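Local coordinates for hypothetical protein PH1819 (Pyrococcus horikoshii, PDB 2EEN) that is of unknown function but carries a CYTH domain, a tunnel-like antiparallel fold that in relatives binds triphosphate compounds together with metal ions, at residues R52-R55 / N60-F63; T123-E128 / R168-L173; K74-L79 / F133-T138. All coordinates share one frame; numbering follows the deposited sequence.

Contact 1. Residues R52-R55 / N60-F63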
loop_
_atom_site.group_PDB
_atom_site.type_symbol
_atom_site.label_atom_id
_atom_site.label_comp_id
_atom_site.label_asym_id
_atom_site.label_seq_id
_atom_site.Cartn_x
_atom_site.Cartn_y
_atom_site.Cartn_z
ATOM N N ARG A 52 -9.013 2.520 -6.123
ATOM C CA ARG A 52 -10.079 2.267 -7.075
ATOM C C ARG A 52 -10.834 1.000 -6.762
ATOM O O ARG A 52 -10.235 -0.040 -6.494
ATOM C CB ARG A 52 -9.520 2.137 -8.489
ATOM C CG ARG A 52 -10.473 1.423 -9.442
ATOM C CD ARG A 52 -9.963 1.510 -10.862
ATOM N NE ARG A 52 -9.909 2.902 -11.294
ATOM C CZ ARG A 52 -9.357 3.317 -12.428
ATOM N NH1 ARG A 52 -8.798 2.447 -13.263
ATOM N NH2 ARG A 52 -9.375 4.606 -12.731
ATOM N N ILE A 53 -12.157 1.100 -6.790
ATOM C CA ILE A 53 -13.007 -0.061 -6.590
ATOM C C ILE A 53 -13.593 -0.302 -7.971
ATOM O O ILE A 53 -14.245 0.574 -8.542
ATOM C CB ILE A 53 -14.135 0.209 -5.578
ATOM C CG1 ILE A 53 -13.533 0.526 -4.204
ATOM C CG2 ILE A 53 -15.043 -1.016 -5.484
ATOM C CD1 ILE A 53 -14.562 0.880 -3.141
ATOM N N LYS A 54 -13.327 -1.484 -8.513
ATOM C CA LYS A 54 -13.785 -1.860 -9.841
ATOM C C LYS A 54 -14.838 -2.955 -9.709
ATOM O O LYS A 54 -14.597 -3.983 -9.078
ATOM C CB LYS A 54 -12.582 -2.363 -10.646
ATOM C CG LYS A 54 -12.834 -2.657 -12.111
ATOM C CD LYS A 54 -11.561 -3.191 -12.764
ATOM C CE LYS A 54 -10.427 -2.175 -12.699
ATOM N NZ LYS A 54 -9.139 -2.730 -13.219
ATOM N N ARG A 55 -16.007 -2.724 -10.294
ATOM C CA ARG A 55 -17.094 -3.690 -10.234
ATOM C C ARG A 55 -17.473 -4.177 -11.635
ATOM O O ARG A 55 -17.724 -3.374 -12.535
ATOM C CB ARG A 55 -18.319 -3.058 -9.567
ATOM C CG ARG A 55 -18.034 -2.344 -8.247
ATOM C CD ARG A 55 -19.308 -1.738 -7.673
ATOM N NE ARG A 55 -19.059 -0.821 -6.558
ATOM C CZ ARG A 55 -18.703 -1.192 -5.332
ATOM N NH1 ARG A 55 -18.547 -2.477 -5.034
ATOM N NH2 ARG A 55 -18.506 -0.272 -4.397
ATOM N N ASN A 60 -15.797 -7.663 -7.590
ATOM C CA ASN A 60 -15.312 -6.391 -7.076
ATOM C C ASN A 60 -13.800 -6.513 -6.920
ATOM O O ASN A 60 -13.317 -7.428 -6.256
ATOM C CB ASN A 60 -15.922 -6.075 -5.706
ATOM C CG ASN A 60 -17.407 -5.786 -5.775
ATOM O OD1 ASN A 60 -17.833 -4.789 -6.361
ATOM N ND2 ASN A 60 -18.206 -6.658 -5.173
ATOM N N GLU A 61 -13.057 -5.612 -7.552
ATOM C CA GLU A 61 -11.601 -5.608 -7.436
ATOM C C GLU A 61 -11.228 -4.236 -6.909
ATOM O O GLU A 61 -11.881 -3.246 -7.230
ATOM C CB GLU A 61 -10.921 -5.831 -8.786
ATOM C CG GLU A 61 -11.163 -7.195 -9.413
ATOM C CD GLU A 61 -10.286 -7.425 -10.633
ATOM O OE1 GLU A 61 -10.154 -6.497 -11.459
ATOM O OE2 GLU A 61 -9.734 -8.536 -10.769
ATOM N N VAL A 62 -10.183 -4.176 -6.095
ATOM C CA VAL A 62 -9.760 -2.911 -5.521
ATOM C C VAL A 62 -8.276 -2.737 -5.752
ATOM O O VAL A 62 -7.509 -3.674 -5.583
ATOM C CB VAL A 62 -10.039 -2.876 -4.015
ATOM C CG1 VAL A 62 -9.648 -1.527 -3.446
ATOM C CG2 VAL A 62 -11.517 -3.163 -3.762
ATOM N N PHE A 63 -7.875 -1.535 -6.143
ATOM C CA PHE A 63 -6.468 -1.279 -6.408
ATOM C C PHE A 63 -6.006 0.023 -5.779
ATOM O O PHE A 63 -6.776 0.973 -5.661
ATOM C CB PHE A 63 -6.206 -1.198 -7.919
ATOM C CG PHE A 63 -6.634 -2.420 -8.680
ATOM C CD1 PHE A 63 -7.958 -2.582 -9.077
ATOM C CD2 PHE A 63 -5.717 -3.418 -8.980
ATOM C CE1 PHE A 63 -8.363 -3.730 -9.767
ATOM C CE2 PHE A 63 -6.109 -4.568 -9.666
ATOM C CZ PHE A 63 -7.438 -4.723 -10.061
#

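Contact 2. Residues T123-E128 / R168-L173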
loop_
_atom_site.group_PDB
_atom_site.type_symbol
_atom_site.label_atom_id
_atom_site.label_comp_id
_atom_site.label_asym_id
_atom_site.label_seq_id
_atom_site.Cartn_x
_atom_site.Cartn_y
_atom_site.Cartn_z
ATOM N N THR A 123 -11.565 2.393 -24.024
ATOM C CA THR A 123 -12.612 2.370 -23.023
ATOM C C THR A 123 -13.587 3.503 -23.257
ATOM O O THR A 123 -13.191 4.617 -23.605
ATOM C CB THR A 123 -12.045 2.474 -21.595
ATOM O OG1 THR A 123 -11.336 3.712 -21.436
ATOM C CG2 THR A 123 -11.101 1.319 -21.333
ATOM N N LEU A 124 -14.869 3.201 -23.106
ATOM C CA LEU A 124 -15.903 4.213 -23.257
ATOM C C LEU A 124 -16.260 4.545 -21.821
ATOM O O LEU A 124 -16.777 3.698 -21.094
ATOM C CB LEU A 124 -17.118 3.652 -23.988
ATOM C CG LEU A 124 -16.838 3.047 -25.363
ATOM C CD1 LEU A 124 -18.165 2.695 -26.012
ATOM C CD2 LEU A 124 -16.043 4.028 -26.223
ATOM N N ASP A 125 -15.962 5.774 -21.415
ATOM C CA ASP A 125 -16.212 6.203 -20.044
ATOM C C ASP A 125 -17.380 7.160 -19.887
ATOM O O ASP A 125 -17.498 8.129 -20.623
ATOM C CB ASP A 125 -14.975 6.899 -19.468
ATOM C CG ASP A 125 -13.755 6.008 -19.421
ATOM O OD1 ASP A 125 -13.883 4.773 -19.592
ATOM O OD2 ASP A 125 -12.656 6.555 -19.196
ATOM N N GLU A 126 -18.245 6.874 -18.919
ATOM C CA GLU A 126 -19.370 7.753 -18.600
ATOM C C GLU A 126 -19.020 8.179 -17.184
ATOM O O GLU A 126 -19.235 7.429 -16.239
ATOM C CB GLU A 126 -20.692 6.986 -18.601
ATOM C CG GLU A 126 -21.898 7.856 -18.306
ATOM C CD GLU A 126 -22.185 8.850 -19.417
ATOM O OE1 GLU A 126 -22.540 8.406 -20.530
ATOM O OE2 GLU A 126 -22.056 10.071 -19.184
ATOM N N VAL A 127 -18.469 9.380 -17.050
ATOM C CA VAL A 127 -18.016 9.883 -15.758
ATOM C C VAL A 127 -19.038 10.783 -15.094
ATOM O O VAL A 127 -19.467 11.778 -15.674
ATOM C CB VAL A 127 -16.698 10.658 -15.941
ATOM C CG1 VAL A 127 -16.129 11.089 -14.602
ATOM C CG2 VAL A 127 -15.701 9.780 -16.702
ATOM N N GLU A 128 -19.419 10.427 -13.873
ATOM C CA GLU A 128 -20.389 11.222 -13.127
ATOM C C GLU A 128 -19.832 12.628 -12.927
ATOM O O GLU A 128 -18.680 12.806 -12.517
ATOM C CB GLU A 128 -20.682 10.578 -11.771
ATOM C CG GLU A 128 -21.295 9.191 -11.866
ATOM C CD GLU A 128 -21.897 8.728 -10.549
ATOM O OE1 GLU A 128 -21.598 9.347 -9.509
ATOM O OE2 GLU A 128 -22.662 7.740 -10.558
ATOM N N ARG A 168 -5.754 16.372 -19.109
ATOM C CA ARG A 168 -6.160 16.514 -17.721
ATOM C C ARG A 168 -6.965 15.296 -17.277
ATOM O O ARG A 168 -7.807 14.778 -17.995
ATOM C CB ARG A 168 -7.033 17.766 -17.583
ATOM C CG ARG A 168 -6.240 19.073 -17.556
ATOM C CD ARG A 168 -7.166 20.295 -17.555
ATOM N NE ARG A 168 -8.088 20.206 -18.682
ATOM C CZ ARG A 168 -9.036 21.160 -18.845
ATOM N NH1 ARG A 168 -9.140 22.170 -17.997
ATOM N NH2 ARG A 168 -9.865 21.073 -19.889
ATOM N N SER A 169 -6.664 14.853 -16.067
ATOM C CA SER A 169 -7.329 13.708 -15.478
ATOM C C SER A 169 -8.753 14.088 -15.114
ATOM O O SER A 169 -9.087 15.275 -15.001
ATOM C CB SER A 169 -6.596 13.286 -14.212
ATOM O OG SER A 169 -6.592 14.348 -13.271
ATOM N N TYR A 170 -9.595 13.082 -14.924
ATOM C CA TYR A 170 -10.968 13.352 -14.532
ATOM C C TYR A 170 -10.938 14.108 -13.212
ATOM O O TYR A 170 -11.748 15.005 -12.984
ATOM C CB TYR A 170 -11.750 12.052 -14.363
ATOM C CG TYR A 170 -11.931 11.289 -15.649
ATOM C CD1 TYR A 170 -12.375 11.933 -16.806
ATOM C CD2 TYR A 170 -11.676 9.922 -15.712
ATOM C CE1 TYR A 170 -12.559 11.236 -17.989
ATOM C CE2 TYR A 170 -11.859 9.214 -16.890
ATOM C CZ TYR A 170 -12.298 9.873 -18.023
ATOM O OH TYR A 170 -12.470 9.171 -19.186
ATOM N N LEU A 171 -9.999 13.741 -12.343
ATOM C CA LEU A 171 -9.867 14.400 -11.051
ATOM C C LEU A 171 -9.647 15.896 -11.243
ATOM O O LEU A 171 -10.332 16.714 -10.628
ATOM C CB LEU A 171 -8.691 13.817 -10.263
ATOM C CG LEU A 171 -8.338 14.554 -8.967
ATOM C CD1 LEU A 171 -9.512 14.474 -8.002
ATOM C CD2 LEU A 171 -7.089 13.940 -8.345
ATOM N N GLU A 172 -8.690 16.248 -12.094
ATOM C CA GLU A 172 -8.390 17.655 -12.350
ATOM C C GLU A 172 -9.585 18.390 -12.938
ATOM O O GLU A 172 -9.861 19.538 -12.584
ATOM C CB GLU A 172 -7.198 17.774 -13.297
ATOM C CG GLU A 172 -5.879 17.371 -12.673
ATOM C CD GLU A 172 -4.735 17.383 -13.669
ATOM O OE1 GLU A 172 -4.757 16.569 -14.617
ATOM O OE2 GLU A 172 -3.813 18.210 -13.507
ATOM N N LEU A 173 -10.281 17.727 -13.849
ATOM C CA LEU A 173 -11.444 18.316 -14.487
ATOM C C LEU A 173 -12.540 18.548 -13.457
ATOM O O LEU A 173 -13.195 19.590 -13.463
ATOM C CB LEU A 173 -11.952 17.394 -15.601
ATOM C CG LEU A 173 -11.002 17.279 -16.793
ATOM C CD1 LEU A 173 -11.514 16.228 -17.752
ATOM C CD2 LEU A 173 -10.881 18.629 -17.494
#

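Contact 3. Residues K74-L79 / F133-T138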
loop_
_atom_site.group_PDB
_atom_site.type_symbol
_atom_site.label_atom_id
_atom_site.label_comp_id
_atom_site.label_asym_id
_atom_site.label_seq_id
_atom_site.Cartn_x
_atom_site.Cartn_y
_atom_site.Cartn_z
ATOM N N LYS A 74 2.383 15.139 -25.323
ATOM C CA LYS A 74 1.285 14.736 -26.194
ATOM C C LYS A 74 0.342 13.686 -25.618
ATOM O O LYS A 74 -0.592 13.261 -26.299
ATOM C CB LYS A 74 1.834 14.219 -27.525
ATOM C CG LYS A 74 2.254 15.302 -28.512
ATOM C CD LYS A 74 3.549 15.978 -28.112
ATOM C CE LYS A 74 4.078 16.832 -29.254
ATOM N NZ LYS A 74 3.041 17.773 -29.763
ATOM N N SER A 75 0.576 13.260 -24.381
ATOM C CA SER A 75 -0.297 12.252 -23.794
ATOM C C SER A 75 -0.338 12.342 -22.262
ATOM O O SER A 75 0.260 13.203 -21.638
ATOM C CB SER A 75 0.198 10.871 -24.235
ATOM O OG SER A 75 1.407 10.564 -23.542
ATOM N N LYS A 76 -1.121 11.426 -21.667
ATOM C CA LYS A 76 -1.223 11.381 -20.212
ATOM C C LYS A 76 -0.299 10.306 -19.624
ATOM O O LYS A 76 -0.426 9.894 -18.480
ATOM C CB LYS A 76 -2.674 11.040 -19.856
ATOM C CG LYS A 76 -3.684 12.053 -20.406
ATOM C CD LYS A 76 -5.130 11.577 -20.230
ATOM C CE LYS A 76 -5.436 11.144 -18.792
ATOM N NZ LYS A 76 -6.812 10.664 -18.711
ATOM N N THR A 77 0.631 9.818 -20.471
ATOM C CA THR A 77 1.531 8.750 -20.041
ATOM C C THR A 77 2.348 9.150 -18.820
ATOM O O THR A 77 2.934 10.223 -18.761
ATOM C CB THR A 77 2.492 8.429 -21.183
ATOM O OG1 THR A 77 1.752 8.020 -22.337
ATOM C CG2 THR A 77 3.428 7.294 -20.764
ATOM N N ARG A 78 2.387 8.246 -17.852
ATOM C CA ARG A 78 3.128 8.495 -16.631
ATOM C C ARG A 78 3.517 7.184 -15.982
ATOM O O ARG A 78 2.951 6.133 -16.285
ATOM C CB ARG A 78 2.266 9.299 -15.667
ATOM C CG ARG A 78 0.996 8.578 -15.261
ATOM C CD ARG A 78 -0.138 9.567 -15.085
ATOM N NE ARG A 78 0.287 10.689 -14.265
ATOM C CZ ARG A 78 -0.363 11.843 -14.188
ATOM N NH1 ARG A 78 -1.478 12.027 -14.881
ATOM N NH2 ARG A 78 0.114 12.820 -13.427
ATOM N N LEU A 79 4.492 7.250 -15.091
ATOM C CA LEU A 79 4.927 6.070 -14.377
ATOM C C LEU A 79 3.803 5.717 -13.412
ATOM O O LEU A 79 3.132 6.597 -12.867
ATOM C CB LEU A 79 6.219 6.374 -13.619
ATOM C CG LEU A 79 6.714 5.391 -12.556
ATOM C CD1 LEU A 79 8.196 5.618 -12.325
ATOM C CD2 LEU A 79 5.930 5.577 -11.261
ATOM N N PHE A 133 -16.370 10.184 -22.233
ATOM C CA PHE A 133 -14.993 10.274 -22.702
ATOM C C PHE A 133 -14.615 8.934 -23.302
ATOM O O PHE A 133 -15.301 7.929 -23.104
ATOM C CB PHE A 133 -14.015 10.547 -21.560
ATOM C CG PHE A 133 -14.165 11.897 -20.939
ATOM C CD1 PHE A 133 -15.234 12.164 -20.095
ATOM C CD2 PHE A 133 -13.234 12.895 -21.189
ATOM C CE1 PHE A 133 -15.379 13.416 -19.508
ATOM C CE2 PHE A 133 -13.367 14.158 -20.604
ATOM C CZ PHE A 133 -14.442 14.414 -19.759
ATOM N N ILE A 134 -13.518 8.938 -24.043
ATOM C CA ILE A 134 -13.006 7.719 -24.629
ATOM C C ILE A 134 -11.510 7.710 -24.367
ATOM O O ILE A 134 -10.815 8.711 -24.564
ATOM C CB ILE A 134 -13.281 7.631 -26.146
ATOM C CG1 ILE A 134 -12.711 6.310 -26.680
ATOM C CG2 ILE A 134 -12.680 8.831 -26.872
ATOM C CD1 ILE A 134 -13.151 5.970 -28.078
ATOM N N GLU A 135 -11.020 6.583 -23.874
ATOM C CA GLU A 135 -9.606 6.455 -23.596
ATOM C C GLU A 135 -9.063 5.298 -24.400
ATOM O O GLU A 135 -9.811 4.404 -24.800
ATOM C CB GLU A 135 -9.363 6.212 -22.104
ATOM C CG GLU A 135 -9.527 7.462 -21.243
ATOM C CD GLU A 135 -9.102 7.252 -19.796
ATOM O OE1 GLU A 135 -8.218 6.407 -19.545
ATOM O OE2 GLU A 135 -9.637 7.948 -18.907
ATOM N N ILE A 136 -7.768 5.351 -24.668
ATOM C CA ILE A 136 -7.088 4.288 -25.385
ATOM C C ILE A 136 -5.723 4.133 -24.734
ATOM O O ILE A 136 -5.097 5.117 -24.322
ATOM C CB ILE A 136 -6.955 4.595 -26.897
ATOM C CG1 ILE A 136 -6.434 3.349 -27.623
ATOM C CG2 ILE A 136 -6.038 5.801 -27.122
ATOM C CD1 ILE A 136 -6.607 3.408 -29.135
ATOM N N GLU A 137 -5.266 2.894 -24.614
ATOM C CA GLU A 137 -3.984 2.635 -23.983
ATOM C C GLU A 137 -3.264 1.433 -24.551
ATOM O O GLU A 137 -3.880 0.519 -25.107
ATOM C CB GLU A 137 -4.177 2.405 -22.487
ATOM C CG GLU A 137 -5.190 1.310 -22.189
ATOM C CD GLU A 137 -4.963 0.647 -20.847
ATOM O OE1 GLU A 137 -4.052 -0.203 -20.752
ATOM O OE2 GLU A 137 -5.694 0.974 -19.890
ATOM N N THR A 138 -1.947 1.448 -24.390
ATOM C CA THR A 138 -1.092 0.359 -24.828
ATOM C C THR A 138 0.207 0.482 -24.053
ATOM O O THR A 138 0.593 1.581 -23.650
ATOM C CB THR A 138 -0.793 0.427 -26.335
ATOM O OG1 THR A 138 -0.108 -0.771 -26.733
ATOM C CG2 THR A 138 0.082 1.638 -26.656
#

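Contact 1. Residues R52-R55 / N60-F63
R52 and F63 form a hydrogen-bonded pair in the antiparallel ladder of a beta hairpin: R52 N gives its hydrogen to F63 O at 2.8 Å, and F63 N gives back to R52 O. K54 and E61 repeat the pattern two residues on, with the shortest bond of the ladder, K54 N lying 2.6 Å from E61 O, almost straight (176°). I53-V62 and R55-N60 are the non-hydrogen-bonded pairs between and beside them; V62 CA fills in with a CA-H...O contact to R52 O at 3.1 Å. Against this close backbone seam the side chains touch lightly. I53 CG1 comes only to 4.2 Å from V62 CG2. On the same face the R55 guanidinium lies flat over I53 CG2, and its NH1 reaches OD1 of the exposed N60 at 2.8 Å; the bond is bent (138°), with the donor above the amide carbonyl plane and the two flat groups nearly perpendicular. R55 NE has a firmer mate in E31. On the other face K54 runs alongside E61, then bends at chi3 (-61°) to bring NZ within 3.7 Å of F63 CE1, obliquely to the ring. E61 OE1 lies in the plane of that ring at its edge, and its 4.3 Å to K54 NZ is too long for a salt bridge. R52 instead turns away to pair with D32. Strand 23-36 flanks 52-55 through backbone bonds of I53 with E31 and R55 with I29, while strand 78-85 flanks 60-63 through V62 and I85.

Contact 2. Residues T123-E128 / R168-L173
A capped helix start meets the strand wall of the CYTH fold here: Y170, in the first turn of helix 170-176, extends its ring to D125 and V127 on strand 120-127. S169 and E172 form a capping box, S169 OG accepting from E172 N at 3.1 Å and E172 OE1 taking S169 N at 2.9 Å, which fixes the turn that carries the tyrosine. With CG beside its own backbone N (chi1 -66°), Y170 points its ring at the strand, and OH donates to D125 OD2 at 2.6 Å. The oxygen receives it on its anti lone pair, at the ring's edge, with carboxylate and ring planes 66° apart. V127 CG2 covers one ring face, 3.7 Å from the centroid and close to the ring normal, a CH-pi contact centred on the ring. K7 makes a cation-pi contact with the same ring, and F133 meets it edge-to-face. A phenylalanine at Y170 would probably keep the contact with V127 but leave D125 OD2 without its hydroxyl donor and the carboxylate less firmly oriented. In this buried carboxylate OD2 is gripped by the Y170 hydroxyl and by R111, while OD1 has a weak bond of 3.3 Å from T123 OG1. These donors would probably offset part of the negative charge that D125 shares with nearby E135.

Contact 3. Residues K74-L79 / F133-T138
The E135 carboxylate is approached through its faces: K76 NZ stands over one, almost directly above OE2, while a second carboxylate oxygen, the like-charged D125 OD2, lies toward the other. The site probably belongs to the tunnel of the CYTH fold, next to strand 3-9, whose E3, E5 and K7 correspond to the glutamate-lysine signature of the family and whose Y9 meets the ring of F133 with planes at about 40°. K76 and E135 are the one pair that touches between 74-79 and 133-138. Their NZ-to-OE2 distance of 3.9 Å makes a long salt bridge, not a hydrogen bond, so the attraction is charge-based and loosely directed. The two side chains cross at about a right angle: E135 is extended beyond CG, whereas K76 bends at chi3 (51°) to carry its ammonium over the carboxylate. Both residues are buried, and the lysine would probably offset some of the negative charge gathered where E5 lies close to E135, with long, weak ion pairs from R111 to E135 and from K76 to E5 adding to the balance. A backbone bond between K76 and E5 ties the segment before strand 78-85 to strand 3-9, drawing together the two outermost strands of the sheet. An ST turn shapes the chain around K76: S75 OG accepts from T77 N at 3.3 Å and lies 2.8 Å from T77 OG1, which also bonds to it.

How the contacts relate
Contact 1 is a surface hairpin, held chiefly by regular backbone bonds; contacts 2 and 3 are buried and depend on side chains alone across their segments. All three reach the same sheet, but contact 1, about 17 Å from contact 2 and 20 Å from contact 3 between centres, touches neither. Contacts 2 and 3 share neighbouring strands 120-127 and 131-139, joined by probable backbone bonds between T123 and E135 and between D125 and F133. Their chemistry differs even so: contact 2 combines a short directed hydroxyl bond with a ring-face contact, contact 3 has one long ion pair, and the charged side chains of contact 1 are partly exposed and find their salt bridges outside its two segments.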